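Local atomic coordinates of putative SAM-dependent O-methyltranferase (Podospora anserina, PDB entry 4YMH), a protein that binds S-adenosylmethionine and its product S-adenosylhomocysteine, and probably works as a cation-dependent O-methyltransferase that transfers a methyl group to an acceptor oxygen. Residues A30-E33 against H34-T38; I58-A61 against R62-P66; Q202-D205 against K206-A209. All blocks are in the same frame, centred on the assembly; numbering follows the deposited sequence.

Contact 1: residues A30-E33 against H34-T38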
loop_
_atom_site.group_PDB
_atom_site.type_symbol
_atom_site.label_atom_id
_atom_site.label_comp_id
_atom_site.label_asym_id
_atom_site.label_seq_id
_atom_site.Cartn_x
_atom_site.Cartn_y
_atom_site.Cartn_z
ATOM N N ALA A 30 -22.147 -7.742 7.740
ATOM C CA ALA A 30 -21.943 -8.399 9.028
ATOM C C ALA A 30 -20.736 -7.805 9.737
ATOM O O ALA A 30 -20.735 -7.645 10.965
ATOM C CB ALA A 30 -21.762 -9.893 8.844
ATOM N N LEU A 31 -19.712 -7.484 8.952
ATOM C CA LEU A 31 -18.477 -6.950 9.510
ATOM C C LEU A 31 -18.669 -5.501 9.957
ATOM O O LEU A 31 -18.109 -5.086 10.963
ATOM C CB LEU A 31 -17.332 -7.073 8.499
ATOM C CG LEU A 31 -15.917 -6.817 9.038
ATOM C CD1 LEU A 31 -15.706 -7.627 10.293
ATOM C CD2 LEU A 31 -14.848 -7.158 7.981
ATOM N N VAL A 32 -19.456 -4.731 9.214
ATOM C CA VAL A 32 -19.855 -3.410 9.684
ATOM C C VAL A 32 -20.543 -3.531 11.047
ATOM O O VAL A 32 -20.236 -2.787 11.986
ATOM C CB VAL A 32 -20.815 -2.711 8.707
ATOM C CG1 VAL A 32 -21.288 -1.385 9.295
ATOM C CG2 VAL A 32 -20.163 -2.506 7.353
ATOM N N GLU A 33 -21.470 -4.479 11.149
ATOM C CA GLU A 33 -22.188 -4.695 12.405
ATOM C C GLU A 33 -21.226 -5.024 13.556
ATOM O O GLU A 33 -21.375 -4.510 14.673
ATOM C CB GLU A 33 -23.231 -5.808 12.246
ATOM C CG GLU A 33 -24.064 -6.051 13.486
ATOM C CD GLU A 33 -25.149 -7.097 13.280
ATOM O OE1 GLU A 33 -24.945 -8.021 12.466
ATOM O OE2 GLU A 33 -26.210 -6.989 13.929
ATOM N N HIS A 34 -20.236 -5.869 13.288
ATOM C CA HIS A 34 -19.253 -6.177 14.323
ATOM C C HIS A 34 -18.414 -4.944 14.709
ATOM O O HIS A 34 -18.088 -4.736 15.884
ATOM C CB HIS A 34 -18.336 -7.313 13.873
ATOM C CG HIS A 34 -17.230 -7.599 14.832
ATOM N ND1 HIS A 34 -17.434 -8.237 16.040
ATOM C CD2 HIS A 34 -15.907 -7.316 14.779
ATOM C CE1 HIS A 34 -16.285 -8.339 16.679
ATOM N NE2 HIS A 34 -15.342 -7.784 15.939
ATOM N N TRP A 35 -18.072 -4.130 13.716
ATOM C CA TRP A 35 -17.259 -2.932 13.939
ATOM C C TRP A 35 -18.009 -1.954 14.851
ATOM O O TRP A 35 -17.477 -1.477 15.875
ATOM C CB TRP A 35 -16.917 -2.296 12.585
ATOM C CG TRP A 35 -15.915 -1.184 12.609
ATOM C CD1 TRP A 35 -14.553 -1.302 12.648
ATOM C CD2 TRP A 35 -16.194 0.219 12.548
ATOM N NE1 TRP A 35 -13.970 -0.058 12.628
ATOM C CE2 TRP A 35 -14.954 0.894 12.569
ATOM C CE3 TRP A 35 -17.373 0.973 12.481
ATOM C CZ2 TRP A 35 -14.860 2.282 12.534
ATOM C CZ3 TRP A 35 -17.277 2.352 12.442
ATOM C CH2 TRP A 35 -16.028 2.993 12.468
ATOM N N GLU A 36 -19.264 -1.696 14.493
ATOM C CA GLU A 36 -20.127 -0.812 15.267
ATOM C C GLU A 36 -20.354 -1.335 16.686
ATOM O O GLU A 36 -20.322 -0.575 17.665
ATOM C CB GLU A 36 -21.468 -0.624 14.557
ATOM C CG GLU A 36 -21.374 0.092 13.218
ATOM C CD GLU A 36 -21.089 1.581 13.357
ATOM O OE1 GLU A 36 -21.138 2.106 14.492
ATOM O OE2 GLU A 36 -20.820 2.230 12.325
ATOM N N TRP A 37 -20.588 -2.637 16.784
ATOM C CA TRP A 37 -20.807 -3.284 18.069
ATOM C C TRP A 37 -19.592 -3.145 18.968
ATOM O O TRP A 37 -19.722 -2.924 20.175
ATOM C CB TRP A 37 -21.134 -4.759 17.873
ATOM C CG TRP A 37 -21.160 -5.547 19.148
ATOM C CD1 TRP A 37 -22.228 -5.739 19.974
ATOM C CD2 TRP A 37 -20.068 -6.264 19.732
ATOM N NE1 TRP A 37 -21.868 -6.528 21.040
ATOM C CE2 TRP A 37 -20.547 -6.865 20.913
ATOM C CE3 TRP A 37 -18.732 -6.456 19.369
ATOM C CZ2 TRP A 37 -19.736 -7.643 21.733
ATOM C CZ3 TRP A 37 -17.926 -7.227 20.187
ATOM C CH2 TRP A 37 -18.431 -7.814 21.354
ATOM N N THR A 38 -18.413 -3.297 18.379
ATOM C CA THR A 38 -17.171 -3.135 19.122
ATOM C C THR A 38 -17.055 -1.708 19.644
ATOM O O THR A 38 -16.695 -1.487 20.803
ATOM C CB THR A 38 -15.941 -3.472 18.258
ATOM O OG1 THR A 38 -15.999 -4.847 17.866
ATOM C CG2 THR A 38 -14.650 -3.228 19.050
#

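Contact 2: residues I58-A61 against R62-P66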
loop_
_atom_site.group_PDB
_atom_site.type_symbol
_atom_site.label_atom_id
_atom_site.label_comp_id
_atom_site.label_asym_id
_atom_site.label_seq_id
_atom_site.Cartn_x
_atom_site.Cartn_y
_atom_site.Cartn_z
ATOM N N ILE A 58 -9.278 -7.104 3.292
ATOM C CA ILE A 58 -10.013 -8.051 2.463
ATOM C C ILE A 58 -9.459 -8.076 1.028
ATOM O O ILE A 58 -9.265 -9.147 0.444
ATOM C CB ILE A 58 -11.520 -7.720 2.446
ATOM C CG1 ILE A 58 -12.098 -7.908 3.864
ATOM C CG2 ILE A 58 -12.245 -8.608 1.445
ATOM C CD1 ILE A 58 -13.560 -7.568 3.986
ATOM N N PHE A 59 -9.203 -6.892 0.476
ATOM C CA PHE A 59 -8.619 -6.788 -0.869
ATOM C C PHE A 59 -7.284 -7.520 -0.932
ATOM O O PHE A 59 -7.034 -8.328 -1.838
ATOM C CB PHE A 59 -8.437 -5.318 -1.268
ATOM C CG PHE A 59 -7.955 -5.116 -2.702
ATOM C CD1 PHE A 59 -6.619 -5.269 -3.038
ATOM C CD2 PHE A 59 -8.855 -4.755 -3.706
ATOM C CE1 PHE A 59 -6.183 -5.075 -4.354
ATOM C CE2 PHE A 59 -8.426 -4.545 -5.008
ATOM C CZ PHE A 59 -7.099 -4.725 -5.340
ATOM N N THR A 60 -6.430 -7.234 0.040
ATOM C CA THR A 60 -5.100 -7.821 0.106
ATOM C C THR A 60 -5.159 -9.347 0.187
ATOM O O THR A 60 -4.394 -10.045 -0.483
ATOM C CB THR A 60 -4.327 -7.252 1.314
ATOM O OG1 THR A 60 -4.246 -5.828 1.173
ATOM C CG2 THR A 60 -2.926 -7.822 1.392
ATOM N N ALA A 61 -6.068 -9.865 1.008
ATOM C CA ALA A 61 -6.260 -11.311 1.096
ATOM C C ALA A 61 -6.799 -11.935 -0.201
ATOM O O ALA A 61 -6.367 -13.017 -0.593
ATOM C CB ALA A 61 -7.196 -11.647 2.248
ATOM N N ARG A 62 -7.757 -11.283 -0.852
ATOM C CA ARG A 62 -8.282 -11.833 -2.104
ATOM C C ARG A 62 -7.217 -11.821 -3.191
ATOM O O ARG A 62 -7.157 -12.708 -4.046
ATOM C CB ARG A 62 -9.521 -11.059 -2.570
ATOM C CG ARG A 62 -10.737 -11.283 -1.652
ATOM C CD ARG A 62 -12.047 -11.052 -2.360
ATOM N NE ARG A 62 -13.180 -11.289 -1.465
ATOM C CZ ARG A 62 -14.073 -10.368 -1.111
ATOM N NH1 ARG A 62 -14.000 -9.137 -1.602
ATOM N NH2 ARG A 62 -15.063 -10.689 -0.284
ATOM N N ASP A 63 -6.382 -10.798 -3.154
ATOM C CA ASP A 63 -5.332 -10.610 -4.152
ATOM C C ASP A 63 -4.208 -11.629 -3.980
ATOM O O ASP A 63 -3.873 -12.355 -4.918
ATOM C CB ASP A 63 -4.793 -9.176 -4.055
ATOM C CG ASP A 63 -3.629 -8.900 -4.997
ATOM O OD1 ASP A 63 -3.538 -9.514 -6.079
ATOM O OD2 ASP A 63 -2.806 -8.030 -4.644
ATOM N N ARG A 64 -3.632 -11.690 -2.781
ATOM C CA ARG A 64 -2.449 -12.525 -2.550
ATOM C C ARG A 64 -2.791 -14.002 -2.374
ATOM O O ARG A 64 -1.922 -14.873 -2.515
ATOM C CB ARG A 64 -1.681 -12.043 -1.313
ATOM C CG ARG A 64 -1.275 -10.573 -1.329
ATOM C CD ARG A 64 -0.388 -10.257 -0.122
ATOM N NE ARG A 64 0.859 -11.009 -0.144
ATOM C CZ ARG A 64 1.999 -10.521 -0.631
ATOM N NH1 ARG A 64 2.027 -9.293 -1.132
ATOM N NH2 ARG A 64 3.096 -11.258 -0.635
ATOM N N LYS A 65 -4.052 -14.275 -2.045
ATOM C CA LYS A 65 -4.517 -15.640 -1.807
ATOM C C LYS A 65 -3.603 -16.436 -0.860
ATOM O O LYS A 65 -3.122 -17.506 -1.214
ATOM C CB LYS A 65 -4.679 -16.371 -3.151
ATOM C CG LYS A 65 -5.848 -15.812 -3.974
ATOM C CD LYS A 65 -5.939 -16.374 -5.381
ATOM C CE LYS A 65 -5.076 -15.568 -6.346
ATOM N NZ LYS A 65 -5.453 -14.119 -6.455
ATOM N N PRO A 66 -3.382 -15.927 0.366
ATOM C CA PRO A 66 -2.552 -16.681 1.315
ATOM C C PRO A 66 -3.176 -18.024 1.730
ATOM O O PRO A 66 -4.399 -18.119 1.867
ATOM C CB PRO A 66 -2.458 -15.735 2.515
ATOM C CG PRO A 66 -3.715 -14.955 2.458
ATOM C CD PRO A 66 -3.970 -14.727 0.991
#

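Contact 3: residues Q202-D205 against K206-A209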
loop_
_atom_site.group_PDB
_atom_site.type_symbol
_atom_site.label_atom_id
_atom_site.label_comp_id
_atom_site.label_asym_id
_atom_site.label_seq_id
_atom_site.Cartn_x
_atom_site.Cartn_y
_atom_site.Cartn_z
ATOM N N GLN A 202 8.983 5.682 20.486
ATOM C CA GLN A 202 10.390 5.375 20.759
ATOM C C GLN A 202 10.693 3.906 20.451
ATOM O O GLN A 202 11.723 3.577 19.809
ATOM C CB GLN A 202 10.741 5.712 22.214
ATOM C CG GLN A 202 10.593 7.199 22.490
ATOM C CD GLN A 202 10.507 7.521 23.971
ATOM O OE1 GLN A 202 10.713 6.655 24.826
ATOM N NE2 GLN A 202 10.197 8.773 24.281
ATOM N N ALA A 203 9.795 3.021 20.902
ATOM C CA ALA A 203 9.997 1.597 20.634
ATOM C C ALA A 203 9.947 1.294 19.119
ATOM O O ALA A 203 10.735 0.502 18.588
ATOM C CB ALA A 203 8.957 0.755 21.390
ATOM N N LEU A 204 9.022 1.943 18.428
ATOM C CA LEU A 204 8.799 1.683 17.010
ATOM C C LEU A 204 9.911 2.263 16.150
ATOM O O LEU A 204 10.207 1.741 15.070
ATOM C CB LEU A 204 7.442 2.237 16.586
ATOM C CG LEU A 204 6.299 1.346 17.086
ATOM C CD1 LEU A 204 4.952 2.066 17.021
ATOM C CD2 LEU A 204 6.262 0.045 16.285
ATOM N N ASP A 205 10.540 3.329 16.635
ATOM C CA ASP A 205 11.689 3.885 15.934
ATOM C C ASP A 205 12.859 2.899 16.043
ATOM O O ASP A 205 13.557 2.621 15.048
ATOM C CB ASP A 205 12.066 5.254 16.506
ATOM C CG ASP A 205 13.376 5.779 15.951
ATOM O OD1 ASP A 205 13.499 5.961 14.715
ATOM O OD2 ASP A 205 14.301 5.987 16.768
ATOM N N LYS A 206 13.076 2.357 17.242
ATOM C CA LYS A 206 14.119 1.333 17.373
ATOM C C LYS A 206 13.832 0.096 16.490
ATOM O O LYS A 206 14.735 -0.454 15.855
ATOM C CB LYS A 206 14.266 0.912 18.837
ATOM C CG LYS A 206 14.871 1.993 19.726
ATOM C CD LYS A 206 15.177 1.448 21.112
ATOM C CE LYS A 206 15.899 2.482 21.972
ATOM N NZ LYS A 206 14.970 3.527 22.481
ATOM N N PHE A 207 12.570 -0.323 16.474
ATOM C CA PHE A 207 12.095 -1.427 15.634
ATOM C C PHE A 207 12.463 -1.189 14.164
ATOM O O PHE A 207 13.128 -2.023 13.509
ATOM C CB PHE A 207 10.583 -1.578 15.797
ATOM C CG PHE A 207 9.919 -2.469 14.759
ATOM C CD1 PHE A 207 10.200 -3.825 14.705
ATOM C CD2 PHE A 207 8.994 -1.944 13.864
ATOM C CE1 PHE A 207 9.570 -4.657 13.757
ATOM C CE2 PHE A 207 8.373 -2.761 12.912
ATOM C CZ PHE A 207 8.664 -4.120 12.871
ATOM N N SER A 208 12.050 -0.021 13.677
ATOM C CA SER A 208 12.250 0.357 12.277
ATOM C C SER A 208 13.723 0.393 11.911
ATOM O O SER A 208 14.103 -0.085 10.850
ATOM C CB SER A 208 11.620 1.720 11.988
ATOM O OG SER A 208 10.221 1.670 12.152
ATOM N N ALA A 209 14.554 0.956 12.786
ATOM C CA ALA A 209 15.990 1.012 12.508
ATOM C C ALA A 209 16.603 -0.388 12.502
ATOM O O ALA A 209 17.500 -0.681 11.710
ATOM C CB ALA A 209 16.703 1.899 13.526
#

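Contact 1: residues A30-E33 against H34-T38
Val-32 runs alongside Glu-36, one turn further along helix 29-41, with its methyl CG1 4.2 Å from Glu-36 CG and both side chains heading the same way. The backbones of the same pair are joined by Glu-36 N to Val-32 O, 2.9 Å. The first torsion of Glu-36 (chi1 -65°) sets CG beside its own backbone N and holds Glu-36 CG 3.3 Å from Val-32 O. A bend at chi2 (-73°) then swings the carboxylate back to the rim of the neighbouring indole, OE2 lying in the ring plane of Trp-35. Helical bonds from His-34 N to Ala-30 O, Trp-35 N to Leu-31 O and Trp-37 N to Glu-33 O complete this turn. His-34 CB approaches Leu-31 CD1 loosely, at 4.5 Å. One turn later Thr-38 OG1 donates to His-34 O at 2.9 Å while sitting over one face of the imidazole, toward its rim. That carbonyl also takes the N-H of Thr-38, the two donors arriving from opposite faces of its plane, and it borders the Trp-37 indole at the edge. Trp-35 NE1 is hydrogen-bonded to the backbone O of Ser-49, a residue that binds the cofactor, and the indole stands about 7 Å from the bound S-adenosylhomocysteine, so this helix flanks the cofactor pocket. Leu-31 and His-34 lean on Tyr-78 and Leu-81 of helix 78-86 and reach helix 101-114 at Tyr-114 and Ala-110, respectively, while Val-32 and Trp-35 rest on Arg-51 of helix 51-64.

Contact 2: residues I58-A61 against R62-P66
Arg-62 lies along Ile-58, one turn back on helix 51-64, and can be followed outward atom by atom. Its CB stands 3.6 Å from Ile-58 O, and CG comes closer to the same oxygen, at 3.3 Å, because chi1 (-69°) sets CG beside the backbone N. From CG to NE the chain is extended, running alongside the isoleucine in the same direction, and the guanidinium finally lies flat over a methyl: Ile-58 CG2 lies 3.5 Å from its plane, facing its centre, with CZ and NH1 nearest. Cut back to alanine, this position is likely to lose the flat group covering Ile-58 CG2 and to leave a gap beside that methyl. The stem of Arg-64 likewise runs beside Thr-60, CD 3.8 Å from Thr-60 CG2, and Asp-63 CB approaches the Phe-59 ring obliquely. The helix ends at Lys-65, whose positive phi (48°) turns the chain away. Lys-65 N still donates to Ala-61 O at 3.0 Å, though bent and from above the carbonyl plane, and Pro-66, which has no N-H to offer, brings CD to 3.3 Å from Ala-61 O. The lysine curls back, and Lys-65 NZ donates to Asp-63 O at 2.8 Å. A longer bond, 3.3 Å, joins Lys-65 NZ to Arg-62 O in its carbonyl plane; the positive charge near this carbonyl end would probably interact favourably with the helix dipole. The chemistry is thus divided: the Arg-62 guanidinium covers a methyl, Lys-65 NZ binds two carbonyls of the last turn, and Asp-63 and Arg-64 pair with Arg-64 and Asp-63 of the second subunit.

Contact 3: residues Q202-D205 against K206-A209
Helix 194-212 of this Rossmann-like class I methyltransferase fold carries a side-chain-to-main-chain hydrogen bond from a serine to the carbonyl four residues back, Ser-208 turning its hydroxyl onto Leu-204 O. OG donates to Leu-204 O at 2.9 Å, and Ser-208 N reaches the same oxygen at an equal 2.9 Å. The two donors come from opposite faces of the carbonyl plane, so one acceptor is gripped from both sides and a buried hydroxyl finds its partner within its own helix. The serine's first torsion (-64°) makes this possible, laying OG beside the backbone N and back along the helix. Leu-204 O also lies at the edge of the Phe-207 ring, near its plane, with Phe-207 CB 3.4 Å away. The leucine and phenylalanine side chains cross obliquely, CD2 of Leu-204 standing 4.2 Å from CD2 of Phe-207, and together they make the inner, apolar side of the turn. That side faces helix 150-159: Phe-207 meets Tyr-150 edge-to-face and packs on Ala-151 and Val-154, and Leu-204 touches Tyr-150 too. Gln-202 and Lys-206 are exposed. Lys-206 donates its N-H to Gln-202 O at 3.1 Å and lays CG 3.5 Å from that oxygen, its chain extended until a final bend at NZ. Its ammonium does not pair with the neighbouring Asp-205, whose OD2 is 6.3 Å from Lys-206 NZ; Asp-205 lies at the subunit interface instead, OD1 hydrogen-bonded to Tyr-19 OH of the second subunit. At the far end of the turn Ala-209 N bonds to Asp-205 O, and the methyl of Ala-209 lies beside the same acceptor, CB 3.6 Å from Asp-205 O.

Overall arrangement
Contacts 1 and 3 lie inside helices, while contact 2 covers the last turn of one and its exit. None is wholly core: Leu-31 and His-34, then Ile-58, Phe-59 and Ala-61, then Leu-204, Phe-207 and Ser-208 form the buried faces. Ala-30 and Glu-33 are exposed in contact 1, Gln-202, Lys-206 and Ala-209 in contact 3; contact 2 has no fully exposed residue. Contacts 1 and 2 sit on successive helices that touch, Leu-31 CD2 meeting Ile-58 CD1 at 4.2 Å, with contact 3 across the chain's centre. Aromatic-rich contact 1 stands nearest the cofactor. Contacts 2 and 3 meet the second subunit, through charged pairs and through a carboxylate-to-tyrosine hydrogen bond with packing on that tyrosine.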